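Local atomic coordinates of class D beta-lactamase (Fusobacterium nucleatum subsp. polymorphum, PDB entry 4IED), a protein that probably hydrolyses the lactam ring of beta-lactam antibiotics such as penicillins, giving substituted beta-amino acids and thereby resistance. Residues A[16-21]-A[31-36]; A[25-30]-A[236-241]; A[152-157]-A[225-230]; A[182-185]-A[191-194]. All blocks are in the same frame, centred on the assembly; numbering follows the deposited sequence.

Interaction 1: residues A[16-21]-A[31-36]; sequences QFMKEI and FVVYDL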
loop_
_atom_site.group_PDB
_atom_site.type_symbol
_atom_site.label_atom_id
_atom_site.label_comp_id
_atom_site.label_asym_id
_atom_site.label_seq_id
_atom_site.Cartn_x
_atom_site.Cartn_y
_atom_site.Cartn_z
ATOM N N GLN A 16 -9.095 -16.747 -14.510
ATOM C CA GLN A 16 -10.032 -17.746 -14.040
ATOM C C GLN A 16 -9.673 -18.272 -12.677
ATOM O O GLN A 16 -10.555 -18.597 -11.927
ATOM C CB GLN A 16 -10.156 -18.846 -15.126
ATOM C CG GLN A 16 -10.930 -18.378 -16.367
ATOM C CD GLN A 16 -12.310 -17.717 -16.032
ATOM O OE1 GLN A 16 -13.309 -18.394 -15.615
ATOM N NE2 GLN A 16 -12.368 -16.385 -16.207
ATOM N N PHE A 17 -8.386 -18.397 -12.358
ATOM C CA PHE A 17 -8.020 -18.797 -11.016
ATOM C C PHE A 17 -8.398 -17.732 -9.970
ATOM O O PHE A 17 -8.977 -18.028 -8.913
ATOM C CB PHE A 17 -6.515 -19.110 -10.932
ATOM C CG PHE A 17 -6.147 -19.776 -9.650
ATOM C CD1 PHE A 17 -6.693 -21.019 -9.359
ATOM C CD2 PHE A 17 -5.424 -19.147 -8.710
ATOM C CE1 PHE A 17 -6.439 -21.611 -8.181
ATOM C CE2 PHE A 17 -5.129 -19.771 -7.536
ATOM C CZ PHE A 17 -5.712 -20.959 -7.247
ATOM N N MET A 18 -8.172 -16.486 -10.292
ATOM C CA MET A 18 -8.630 -15.463 -9.339
ATOM C C MET A 18 -10.159 -15.555 -9.130
ATOM O O MET A 18 -10.674 -15.413 -8.017
ATOM C CB MET A 18 -8.291 -14.080 -9.846
ATOM C CG MET A 18 -6.831 -13.773 -9.939
ATOM S SD MET A 18 -6.565 -12.098 -10.499
ATOM C CE MET A 18 -4.789 -12.023 -10.409
ATOM N N LYS A 19 -10.900 -15.684 -10.230
ATOM C CA LYS A 19 -12.361 -15.848 -10.139
ATOM C C LYS A 19 -12.759 -16.987 -9.193
ATOM O O LYS A 19 -13.620 -16.790 -8.328
ATOM C CB LYS A 19 -12.938 -16.031 -11.550
ATOM C CG LYS A 19 -14.436 -16.242 -11.529
ATOM C CD LYS A 19 -14.897 -16.467 -12.927
ATOM C CE LYS A 19 -16.398 -16.719 -12.853
ATOM N NZ LYS A 19 -17.057 -16.797 -14.161
ATOM N N GLU A 20 -12.099 -18.132 -9.319
ATOM C CA GLU A 20 -12.431 -19.285 -8.489
ATOM C C GLU A 20 -12.162 -18.990 -7.016
ATOM O O GLU A 20 -13.008 -19.368 -6.175
ATOM C CB GLU A 20 -11.704 -20.558 -8.863
ATOM C CG GLU A 20 -11.656 -21.607 -7.705
ATOM C CD GLU A 20 -12.978 -21.981 -6.916
ATOM O OE1 GLU A 20 -12.807 -22.820 -5.986
ATOM O OE2 GLU A 20 -14.187 -21.526 -7.136
ATOM N N ILE A 21 -11.025 -18.355 -6.687
ATOM C CA ILE A 21 -10.726 -18.144 -5.271
ATOM C C ILE A 21 -11.759 -17.183 -4.671
ATOM O O ILE A 21 -12.259 -17.408 -3.583
ATOM C CB ILE A 21 -9.265 -17.754 -5.011
ATOM C CG1 ILE A 21 -8.970 -16.378 -5.544
ATOM C CG2 ILE A 21 -8.313 -18.726 -5.672
ATOM C CD1 ILE A 21 -9.430 -15.285 -4.578
ATOM N N PHE A 31 -8.874 -7.760 -7.857
ATOM C CA PHE A 31 -7.462 -8.107 -7.740
ATOM C C PHE A 31 -6.815 -7.883 -9.109
ATOM O O PHE A 31 -7.341 -8.279 -10.130
ATOM C CB PHE A 31 -7.430 -9.581 -7.337
ATOM C CG PHE A 31 -6.038 -10.197 -6.978
ATOM C CD1 PHE A 31 -4.920 -9.463 -6.755
ATOM C CD2 PHE A 31 -5.929 -11.609 -6.944
ATOM C CE1 PHE A 31 -3.738 -10.095 -6.423
ATOM C CE2 PHE A 31 -4.701 -12.242 -6.679
ATOM C CZ PHE A 31 -3.670 -11.447 -6.440
ATOM N N VAL A 32 -5.710 -7.134 -9.119
ATOM C CA VAL A 32 -4.919 -6.889 -10.310
ATOM C C VAL A 32 -3.506 -7.279 -10.055
ATOM O O VAL A 32 -2.949 -6.901 -9.063
ATOM C CB VAL A 32 -4.963 -5.373 -10.654
ATOM C CG1 VAL A 32 -4.211 -5.081 -11.916
ATOM C CG2 VAL A 32 -6.410 -4.947 -10.789
ATOM N N VAL A 33 -2.952 -7.997 -11.025
ATOM C CA VAL A 33 -1.535 -8.305 -11.048
ATOM C C VAL A 33 -0.979 -7.863 -12.407
ATOM O O VAL A 33 -1.497 -8.255 -13.428
ATOM C CB VAL A 33 -1.220 -9.770 -10.794
ATOM C CG1 VAL A 33 0.302 -10.050 -10.995
ATOM C CG2 VAL A 33 -1.748 -10.230 -9.431
ATOM N N TYR A 34 0.112 -7.076 -12.387
ATOM C CA TYR A 34 0.852 -6.649 -13.602
ATOM C C TYR A 34 2.121 -7.470 -13.656
ATOM O O TYR A 34 2.923 -7.451 -12.694
ATOM C CB TYR A 34 1.160 -5.177 -13.634
ATOM C CG TYR A 34 1.992 -4.726 -14.843
ATOM C CD1 TYR A 34 1.456 -4.771 -16.110
ATOM C CD2 TYR A 34 3.334 -4.335 -14.703
ATOM C CE1 TYR A 34 2.221 -4.408 -17.218
ATOM C CE2 TYR A 34 4.081 -3.945 -15.771
ATOM C CZ TYR A 34 3.518 -3.929 -17.010
ATOM O OH TYR A 34 4.238 -3.596 -18.134
ATOM N N ASP A 35 2.281 -8.182 -14.770
ATOM C CA ASP A 35 3.492 -8.958 -15.086
ATOM C C ASP A 35 4.374 -8.148 -16.003
ATOM O O ASP A 35 4.006 -7.948 -17.154
ATOM C CB ASP A 35 2.979 -10.265 -15.733
ATOM C CG ASP A 35 4.079 -11.201 -16.255
ATOM O OD1 ASP A 35 5.218 -10.702 -16.616
ATOM O OD2 ASP A 35 3.769 -12.394 -16.467
ATOM N N LEU A 36 5.467 -7.667 -15.444
ATOM C CA LEU A 36 6.359 -6.722 -16.172
ATOM C C LEU A 36 6.938 -7.399 -17.429
ATOM O O LEU A 36 6.960 -6.829 -18.532
ATOM C CB LEU A 36 7.489 -6.233 -15.280
ATOM C CG LEU A 36 8.519 -5.355 -15.987
ATOM C CD1 LEU A 36 7.950 -4.067 -16.529
ATOM C CD2 LEU A 36 9.627 -5.079 -15.009
#

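Interaction 2: residues A[25-30]-A[236-241]; sequences KGLNGT and LPKREE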
loop_
_atom_site.group_PDB
_atom_site.type_symbol
_atom_site.label_atom_id
_atom_site.label_comp_id
_atom_site.label_asym_id
_atom_site.label_seq_id
_atom_site.Cartn_x
_atom_site.Cartn_y
_atom_site.Cartn_z
ATOM N N LYS A 25 -14.306 -18.343 -1.576
ATOM C CA LYS A 25 -14.248 -17.634 -0.295
ATOM C C LYS A 25 -15.505 -16.794 -0.075
ATOM O O LYS A 25 -15.749 -16.319 1.018
ATOM C CB LYS A 25 -12.989 -16.787 -0.229
ATOM C CG LYS A 25 -11.746 -17.669 -0.301
ATOM C CD LYS A 25 -10.480 -16.850 -0.381
ATOM C CE LYS A 25 -9.670 -16.980 0.883
ATOM N NZ LYS A 25 -8.479 -17.869 0.744
ATOM N N GLY A 26 -16.283 -16.596 -1.141
ATOM C CA GLY A 26 -17.517 -15.826 -1.081
ATOM C C GLY A 26 -17.287 -14.343 -0.814
ATOM O O GLY A 26 -18.060 -13.702 -0.087
ATOM N N LEU A 27 -16.224 -13.786 -1.383
ATOM C CA LEU A 27 -15.822 -12.375 -1.116
ATOM C C LEU A 27 -16.060 -11.500 -2.299
ATOM O O LEU A 27 -16.084 -11.995 -3.467
ATOM C CB LEU A 27 -14.374 -12.351 -0.713
ATOM C CG LEU A 27 -14.025 -13.075 0.577
ATOM C CD1 LEU A 27 -12.544 -13.283 0.629
ATOM C CD2 LEU A 27 -14.465 -12.329 1.796
ATOM N N ASN A 28 -16.399 -10.243 -2.011
ATOM C CA ASN A 28 -16.564 -9.206 -3.001
ATOM C C ASN A 28 -15.311 -8.354 -3.017
ATOM O O ASN A 28 -14.849 -7.895 -1.988
ATOM C CB ASN A 28 -17.750 -8.345 -2.678
ATOM C CG ASN A 28 -19.034 -9.113 -2.708
ATOM O OD1 ASN A 28 -19.924 -8.853 -1.890
ATOM N ND2 ASN A 28 -19.150 -10.078 -3.622
ATOM N N GLY A 29 -14.727 -8.192 -4.201
ATOM C CA GLY A 29 -13.547 -7.343 -4.318
ATOM C C GLY A 29 -12.987 -7.392 -5.721
ATOM O O GLY A 29 -13.638 -7.745 -6.675
ATOM N N THR A 30 -11.718 -6.947 -5.818
ATOM C CA THR A 30 -11.029 -6.930 -7.049
ATOM C C THR A 30 -9.552 -7.293 -6.792
ATOM O O THR A 30 -9.023 -7.110 -5.674
ATOM C CB THR A 30 -11.067 -5.487 -7.662
ATOM O OG1 THR A 30 -10.460 -5.513 -8.983
ATOM C CG2 THR A 30 -10.357 -4.402 -6.789
ATOM N N LEU A 236 -9.579 -9.980 7.973
ATOM C CA LEU A 236 -8.447 -9.255 7.375
ATOM C C LEU A 236 -7.306 -10.179 6.834
ATOM O O LEU A 236 -6.698 -9.829 5.863
ATOM C CB LEU A 236 -7.889 -8.255 8.384
ATOM C CG LEU A 236 -8.813 -7.067 8.660
ATOM C CD1 LEU A 236 -8.277 -6.231 9.806
ATOM C CD2 LEU A 236 -8.852 -6.164 7.404
ATOM N N PRO A 237 -7.056 -11.369 7.432
ATOM C CA PRO A 237 -5.997 -12.219 6.896
ATOM C C PRO A 237 -6.253 -12.633 5.463
ATOM O O PRO A 237 -5.337 -13.067 4.753
ATOM C CB PRO A 237 -6.052 -13.408 7.842
ATOM C CG PRO A 237 -6.463 -12.823 9.174
ATOM C CD PRO A 237 -7.557 -11.821 8.778
ATOM N N LYS A 238 -7.513 -12.577 5.010
ATOM C CA LYS A 238 -7.860 -13.027 3.658
ATOM C C LYS A 238 -7.185 -12.185 2.576
ATOM O O LYS A 238 -7.017 -12.680 1.470
ATOM C CB LYS A 238 -9.391 -12.965 3.424
ATOM C CG LYS A 238 -10.294 -13.856 4.326
ATOM C CD LYS A 238 -10.784 -15.147 3.748
ATOM C CE LYS A 238 -11.845 -15.856 4.642
ATOM N NZ LYS A 238 -11.964 -17.333 4.327
ATOM N N ARG A 239 -6.905 -10.921 2.843
ATOM C CA ARG A 239 -6.225 -10.039 1.814
ATOM C C ARG A 239 -4.964 -10.710 1.335
ATOM O O ARG A 239 -4.809 -10.972 0.124
ATOM C CB ARG A 239 -5.919 -8.718 2.396
ATOM C CG ARG A 239 -7.103 -7.976 3.039
ATOM C CD ARG A 239 -6.638 -6.751 3.753
ATOM N NE ARG A 239 -5.864 -7.125 4.963
ATOM C CZ ARG A 239 -5.412 -6.309 5.910
ATOM N NH1 ARG A 239 -5.705 -5.007 5.846
ATOM N NH2 ARG A 239 -4.773 -6.794 6.938
ATOM N N GLU A 240 -4.036 -11.011 2.292
ATOM C CA GLU A 240 -2.741 -11.616 1.943
ATOM C C GLU A 240 -2.946 -13.109 1.583
ATOM O O GLU A 240 -2.222 -13.590 0.704
ATOM C CB GLU A 240 -1.846 -11.467 3.105
ATOM C CG GLU A 240 -0.474 -12.090 2.794
ATOM C CD GLU A 240 0.615 -11.591 3.728
ATOM O OE1 GLU A 240 1.790 -12.093 3.580
ATOM O OE2 GLU A 240 0.458 -10.747 4.601
ATOM N N GLU A 241 -3.923 -13.833 2.153
ATOM C CA GLU A 241 -4.149 -15.225 1.795
ATOM C C GLU A 241 -4.441 -15.332 0.313
ATOM O O GLU A 241 -3.874 -16.189 -0.389
ATOM C CB GLU A 241 -5.309 -15.800 2.604
ATOM C CG GLU A 241 -4.924 -16.130 4.037
ATOM C CD GLU A 241 -6.106 -16.602 4.873
ATOM O OE1 GLU A 241 -7.238 -16.858 4.226
ATOM O OE2 GLU A 241 -5.922 -16.763 6.140
HETATM O O HOH W 1 -7.167 -18.750 2.659
#

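Interaction 3: residues A[152-157]-A[225-230]; sequences ISAMEQ and AINLDI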
loop_
_atom_site.group_PDB
_atom_site.type_symbol
_atom_site.label_atom_id
_atom_site.label_comp_id
_atom_site.label_asym_id
_atom_site.label_seq_id
_atom_site.Cartn_x
_atom_site.Cartn_y
_atom_site.Cartn_z
ATOM N N ILE A 152 -8.018 6.121 -4.583
ATOM C CA ILE A 152 -7.186 5.471 -5.583
ATOM C C ILE A 152 -7.683 4.112 -5.922
ATOM O O ILE A 152 -8.277 3.435 -5.060
ATOM C CB ILE A 152 -5.687 5.477 -5.142
ATOM C CG1 ILE A 152 -4.769 5.094 -6.283
ATOM C CG2 ILE A 152 -5.502 4.591 -3.940
ATOM C CD1 ILE A 152 -3.235 5.266 -6.022
ATOM N N SER A 153 -7.556 3.694 -7.195
ATOM C CA SER A 153 -8.006 2.385 -7.601
ATOM C C SER A 153 -6.928 1.324 -7.530
ATOM O O SER A 153 -5.767 1.643 -7.450
ATOM C CB SER A 153 -8.622 2.436 -9.003
ATOM O OG SER A 153 -7.555 2.602 -9.959
ATOM N N ALA A 154 -7.350 0.055 -7.557
ATOM C CA ALA A 154 -6.372 -1.051 -7.564
ATOM C C ALA A 154 -5.465 -0.881 -8.790
ATOM O O ALA A 154 -4.288 -1.096 -8.687
ATOM C CB ALA A 154 -7.091 -2.434 -7.525
ATOM N N MET A 155 -6.046 -0.539 -9.937
ATOM C CA MET A 155 -5.252 -0.407 -11.177
ATOM C C MET A 155 -4.226 0.732 -10.996
ATOM O O MET A 155 -3.059 0.596 -11.422
ATOM C CB MET A 155 -6.143 -0.092 -12.401
ATOM C CG MET A 155 -5.470 -0.337 -13.703
ATOM S SD MET A 155 -5.316 -2.080 -14.073
ATOM C CE MET A 155 -6.891 -2.604 -14.371
ATOM N N GLU A 156 -4.585 1.842 -10.393
ATOM C CA GLU A 156 -3.726 2.951 -10.174
ATOM C C GLU A 156 -2.634 2.561 -9.227
ATOM O O GLU A 156 -1.474 2.993 -9.429
ATOM C CB GLU A 156 -4.602 4.134 -9.629
ATOM C CG GLU A 156 -5.336 4.883 -10.724
ATOM C CD GLU A 156 -6.322 5.859 -10.222
ATOM O OE1 GLU A 156 -6.793 5.884 -9.082
ATOM O OE2 GLU A 156 -6.730 6.682 -11.146
ATOM N N GLN A 157 -2.938 1.839 -8.160
ATOM C CA GLN A 157 -1.906 1.391 -7.195
ATOM C C GLN A 157 -0.879 0.537 -7.959
ATOM O O GLN A 157 0.348 0.725 -7.776
ATOM C CB GLN A 157 -2.494 0.578 -6.091
ATOM C CG GLN A 157 -3.444 1.336 -5.157
ATOM C CD GLN A 157 -2.937 1.548 -3.772
ATOM O OE1 GLN A 157 -3.783 1.567 -2.747
ATOM N NE2 GLN A 157 -1.700 1.722 -3.598
ATOM N N ALA A 225 -2.336 -5.409 -6.517
ATOM C CA ALA A 225 -3.339 -4.829 -5.565
ATOM C C ALA A 225 -4.618 -5.618 -5.475
ATOM O O ALA A 225 -5.203 -5.928 -6.519
ATOM C CB ALA A 225 -3.666 -3.406 -5.981
ATOM N N ILE A 226 -4.978 -5.895 -4.225
ATOM C CA ILE A 226 -6.289 -6.501 -3.930
ATOM C C ILE A 226 -6.983 -5.546 -2.998
ATOM O O ILE A 226 -6.408 -4.910 -2.124
ATOM C CB ILE A 226 -6.139 -7.898 -3.309
ATOM C CG1 ILE A 226 -7.516 -8.647 -3.218
ATOM C CG2 ILE A 226 -5.487 -7.895 -1.938
ATOM C CD1 ILE A 226 -7.289 -10.106 -2.928
ATOM N N ASN A 227 -8.287 -5.420 -3.229
ATOM C CA ASN A 227 -9.182 -4.874 -2.157
ATOM C C ASN A 227 -10.454 -5.674 -2.099
ATOM O O ASN A 227 -10.904 -6.294 -3.036
ATOM C CB ASN A 227 -9.383 -3.342 -2.283
ATOM C CG ASN A 227 -10.192 -2.917 -3.496
ATOM O OD1 ASN A 227 -11.331 -3.257 -3.668
ATOM N ND2 ASN A 227 -9.595 -2.032 -4.312
ATOM N N LEU A 228 -10.982 -5.730 -0.894
ATOM C CA LEU A 228 -12.134 -6.621 -0.577
ATOM C C LEU A 228 -13.018 -5.896 0.392
ATOM O O LEU A 228 -12.565 -5.139 1.212
ATOM C CB LEU A 228 -11.587 -7.876 0.222
ATOM C CG LEU A 228 -10.447 -8.718 -0.373
ATOM C CD1 LEU A 228 -9.796 -9.700 0.623
ATOM C CD2 LEU A 228 -11.143 -9.408 -1.582
ATOM N N ASP A 229 -14.269 -6.250 0.360
ATOM C CA ASP A 229 -15.248 -5.804 1.406
ATOM C C ASP A 229 -14.973 -6.620 2.623
ATOM O O ASP A 229 -15.124 -7.853 2.576
ATOM C CB ASP A 229 -16.728 -6.010 0.901
ATOM C CG ASP A 229 -17.088 -5.092 -0.276
ATOM O OD1 ASP A 229 -16.327 -4.102 -0.561
ATOM O OD2 ASP A 229 -18.175 -5.344 -0.806
ATOM N N ILE A 230 -14.534 -5.990 3.690
ATOM C CA ILE A 230 -14.211 -6.675 4.945
ATOM C C ILE A 230 -14.767 -5.878 6.078
ATOM O O ILE A 230 -14.322 -4.772 6.356
ATOM C CB ILE A 230 -12.746 -6.962 5.164
ATOM C CG1 ILE A 230 -12.240 -7.961 4.154
ATOM C CG2 ILE A 230 -12.496 -7.519 6.562
ATOM C CD1 ILE A 230 -10.730 -7.982 4.069
HETATM O O HOH W 2 -10.071 -0.610 -6.866
#

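Interaction 4: residues A[182-185]-A[191-194]; sequences ITIL and FILH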
loop_
_atom_site.group_PDB
_atom_site.type_symbol
_atom_site.label_atom_id
_atom_site.label_comp_id
_atom_site.label_asym_id
_atom_site.label_seq_id
_atom_site.Cartn_x
_atom_site.Cartn_y
_atom_site.Cartn_z
ATOM N N ILE A 182 12.061 -0.902 3.354
ATOM C CA ILE A 182 11.145 -0.966 4.523
ATOM C C ILE A 182 9.903 -1.784 4.317
ATOM O O ILE A 182 9.282 -2.176 5.307
ATOM C CB ILE A 182 10.767 0.436 5.028
ATOM C CG1 ILE A 182 9.847 1.191 4.072
ATOM C CG2 ILE A 182 12.075 1.226 5.363
ATOM C CD1 ILE A 182 9.515 2.610 4.401
ATOM N N THR A 183 9.551 -2.000 3.063
ATOM C CA THR A 183 8.396 -2.786 2.685
ATOM C C THR A 183 8.657 -4.266 2.433
ATOM O O THR A 183 7.688 -4.991 2.062
ATOM C CB THR A 183 7.633 -2.192 1.488
ATOM O OG1 THR A 183 8.538 -2.069 0.379
ATOM C CG2 THR A 183 6.941 -0.807 1.809
ATOM N N ILE A 184 9.849 -4.782 2.706
ATOM C CA ILE A 184 10.132 -6.173 2.538
ATOM C C ILE A 184 9.285 -6.971 3.537
ATOM O O ILE A 184 9.403 -6.747 4.743
ATOM C CB ILE A 184 11.614 -6.480 2.707
ATOM C CG1 ILE A 184 12.400 -5.770 1.577
ATOM C CG2 ILE A 184 11.758 -7.976 2.684
ATOM C CD1 ILE A 184 13.901 -5.824 1.759
ATOM N N LEU A 185 8.569 -7.945 3.010
ATOM C CA LEU A 185 7.775 -8.860 3.830
ATOM C C LEU A 185 8.343 -10.249 3.920
ATOM O O LEU A 185 8.525 -10.787 4.981
ATOM C CB LEU A 185 6.361 -8.899 3.275
ATOM C CG LEU A 185 5.517 -7.590 3.285
ATOM C CD1 LEU A 185 4.190 -7.847 2.548
ATOM C CD2 LEU A 185 5.367 -6.996 4.677
ATOM N N PHE A 191 12.303 -15.426 -4.699
ATOM C CA PHE A 191 11.423 -14.266 -4.827
ATOM C C PHE A 191 11.613 -13.386 -3.590
ATOM O O PHE A 191 12.065 -13.860 -2.542
ATOM C CB PHE A 191 9.923 -14.721 -4.880
ATOM C CG PHE A 191 9.428 -15.277 -3.612
ATOM C CD1 PHE A 191 8.775 -14.467 -2.700
ATOM C CD2 PHE A 191 9.488 -16.629 -3.364
ATOM C CE1 PHE A 191 8.351 -15.009 -1.508
ATOM C CE2 PHE A 191 9.087 -17.173 -2.129
ATOM C CZ PHE A 191 8.483 -16.342 -1.249
ATOM N N ILE A 192 11.246 -12.117 -3.712
ATOM C CA ILE A 192 11.122 -11.210 -2.551
ATOM C C ILE A 192 9.774 -10.451 -2.723
ATOM O O ILE A 192 9.484 -9.846 -3.766
ATOM C CB ILE A 192 12.327 -10.242 -2.461
ATOM C CG1 ILE A 192 12.188 -9.453 -1.182
ATOM C CG2 ILE A 192 12.526 -9.406 -3.632
ATOM C CD1 ILE A 192 13.443 -8.695 -0.877
ATOM N N LEU A 193 8.967 -10.568 -1.669
ATOM C CA LEU A 193 7.642 -9.964 -1.560
ATOM C C LEU A 193 7.787 -8.696 -0.721
ATOM O O LEU A 193 8.303 -8.741 0.384
ATOM C CB LEU A 193 6.731 -10.918 -0.866
ATOM C CG LEU A 193 5.362 -10.410 -0.409
ATOM C CD1 LEU A 193 4.496 -9.941 -1.564
ATOM C CD2 LEU A 193 4.625 -11.407 0.493
ATOM N N HIS A 194 7.350 -7.583 -1.316
ATOM C CA HIS A 194 7.161 -6.286 -0.673
ATOM C C HIS A 194 5.658 -5.944 -0.667
ATOM O O HIS A 194 4.884 -6.310 -1.548
ATOM C CB HIS A 194 7.809 -5.226 -1.491
ATOM C CG HIS A 194 9.303 -5.343 -1.618
ATOM N ND1 HIS A 194 9.994 -6.178 -2.470
ATOM C CD2 HIS A 194 10.217 -4.527 -1.057
ATOM C CE1 HIS A 194 11.297 -5.927 -2.326
ATOM N NE2 HIS A 194 11.437 -4.884 -1.531
#

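Interaction 1: residues A[16-21]-A[31-36]
Met-18 of the first helix reaches over the ring of Phe-31 on the strand beside it, and this pair carries most of the contact. The methionine runs straight beyond CG (chi2 -178°), which delivers its methyl to one ring face: CE stands 3.9 Å from the centroid of the Phe-31 ring, a CH-pi contact near the ring normal. The sulfur comes in obliquely as a Met-aromatic contact, with SD 3.6 Å from CD2 of Phe-31. Long, unbranched and polarisable, methionine suits a place where a helix must span the gap to a flat ring on the strand. The same methyl also meets Val-33, at 3.7 Å from CE to CG2, because Phe-31 and Val-33 lie on the same side of the strand.

Packing is close only along this buried line. Ile-21 points toward the strand but adds little, while Gln-16 and Glu-20 lie on the exposed side of the helix, where their polar ends can stay hydrated.

Helix 238-249 lines the same core: Tyr-246 touches Met-18, and Val-243 touches Phe-31. The strand itself is hydrogen-bonded between strands 40-44 and 221-229, with Tyr-44 also reaching Met-18.

Interaction 2: residues A[25-30]-A[236-241]
Lys-25, at the end of the first helix, lays its aliphatic chain against that of Lys-238, near the start of the last one. Its CG lies anti to the carbonyl carbon, and the chain then turns at chi3 (111°), which carries CE to 3.6 Å from CD of Lys-238. Lys-238 is itself bent at chi2 (-100°), and its CD also comes within 4.0 Å of CD1 of Leu-27. A second conformer of Lys-238 was modelled, so these details hold for one pose only. Two lysines can pack this way because their methylenes meet; although the ammonium groups are only 5.0 Å apart, NZ of Lys-25 to NZ of Lys-238, their charges are probably offset by different partners. Lys-238 makes a cation-pi contact with Phe-235, whereas Lys-25 forms a salt bridge with Glu-245. Glu-241, its chain extended beyond CG, brings OE1 to 3.8 Å from NZ of Lys-25, a long ion pair that should add to the negative potential around the ammonium.

Leu-27 supplies the apolar part, branched and buried, and it touches Phe-235 and Ile-242 as well. Within the second segment, Leu-236 O accepts from both N and NE of Arg-239, which approach from opposite faces of the carbonyl plane, while CD2 of Leu-236 lies over one face of the guanidinium.

Gly-26 turns the chain out of the helix with a positive phi of 68°, readily adopted by glycine; it is the C-prime residue of a Schellman motif, whose reversal leads into strand 29-35.

Interaction 3: residues A[152-157]-A[225-230]
Ala-225 meets Ala-154 where the helix 154-165 starts, its methyl 3.9 Å from that of Ala-154, CB to CB. The same CB lies 3.6 Å from the backbone O of Ala-154 and near CB of Gln-157. Alanine suits both places, since these small side chains let the backbones approach to 5.2 Å between CA of Ala-154 and CA of Ala-225. Gln-157 turns its polar end to Ser-58.

Ile-226 points to the other face of the sheet, where it packs on Ile-242 and Val-243 of helix 238-249. The central antiparallel sheet is thus covered by a helix on each face, as in the serine beta-lactamase and transpeptidase fold. The covering helix 154-165 opens with a capping box: Ser-153 OG accepts from Glu-156 N, and Glu-156 OE1 accepts from Ser-153 N.

Asn-227 returns to the side of Ala-154. Its CG sits between the backbone N and carbonyl carbon (chi1 69°), and from there ND2 donates to a water, 3.0 Å away, that also accepts from Ala-154 N. The amide therefore reaches the first turn of the helix through a single bound water, while its OD1 accepts from Arg-48. Farther on, Leu-228 touches Arg-239, and Asp-229 pairs with Arg-48 in a salt bridge.

Interaction 4: residues A[182-185]-A[191-194]
Leu-185 and Leu-193 join the two arms of a beta hairpin, strands 184-187 and 192-200, at the edge of the antiparallel sheet. Leu-185 N donates to Leu-193 O at 2.8 Å. Next to this bond, Ile-184 and His-194 form a non-hydrogen-bonded pair. Beside it a CA-H...O contact adds to the pairing, with CA of His-194 3.1 Å from O of Thr-183.

Apolar contacts fall on both faces. On the face of Ile-184 and His-194, CD1 of Ile-184 meets CD1 of Ile-192 at 3.9 Å; Ile-192 can reach it because its CG1 is anti to the backbone N (chi1 -174°) and the chain extends from there. On the other face, Leu-185 crosses Leu-193, with CD1 of Leu-185 4.1 Å from CG of Leu-193. Beta-branched isoleucine favours the extended backbone here, and the leucines offer broad apolar ends.

The flat ring of His-194 makes the remaining contacts. Ile-184 lies alongside, pointing the same way, and its CG1 approaches NE2 of His-194 obliquely at 3.4 Å. The ring is further steadied by stacking with Trp-214 on the next strand. Thr-183, just after helix 173-182, keeps its hydroxyl in hydrogen-bonding contact with the backbone O of Val-179 and of Lys-180, which suits a threonine leaving a helix. The hydroxyl oxygen of Thr-183 also sits in the imidazole plane, at its edge, with OG1 3.3 Å from CD2 of His-194.

All four contacts involve one six-stranded antiparallel sheet. Interactions 1, 2 and 3 cluster on one side of the chain's centre, 11 to 13 Å apart between centres; interaction 4, on the hairpin at the edge, lies about 19 or 20 Å from each. Neighbouring strands 29-35 and 221-229 tie the cluster together, through probable backbone hydrogen bonds from Val-32 N to Ala-225 O and from Thr-30 N to Asn-227 O. Interactions 1 and 2 share strand 29-35, and their segments alternate along the chain. Interaction 2 joins parts near the two ends of the chain, with interactions 3 and 4 falling between its segments in sequence. N- and C-terminal parts thus build a single domain, its terminal helices packed together against the sheet.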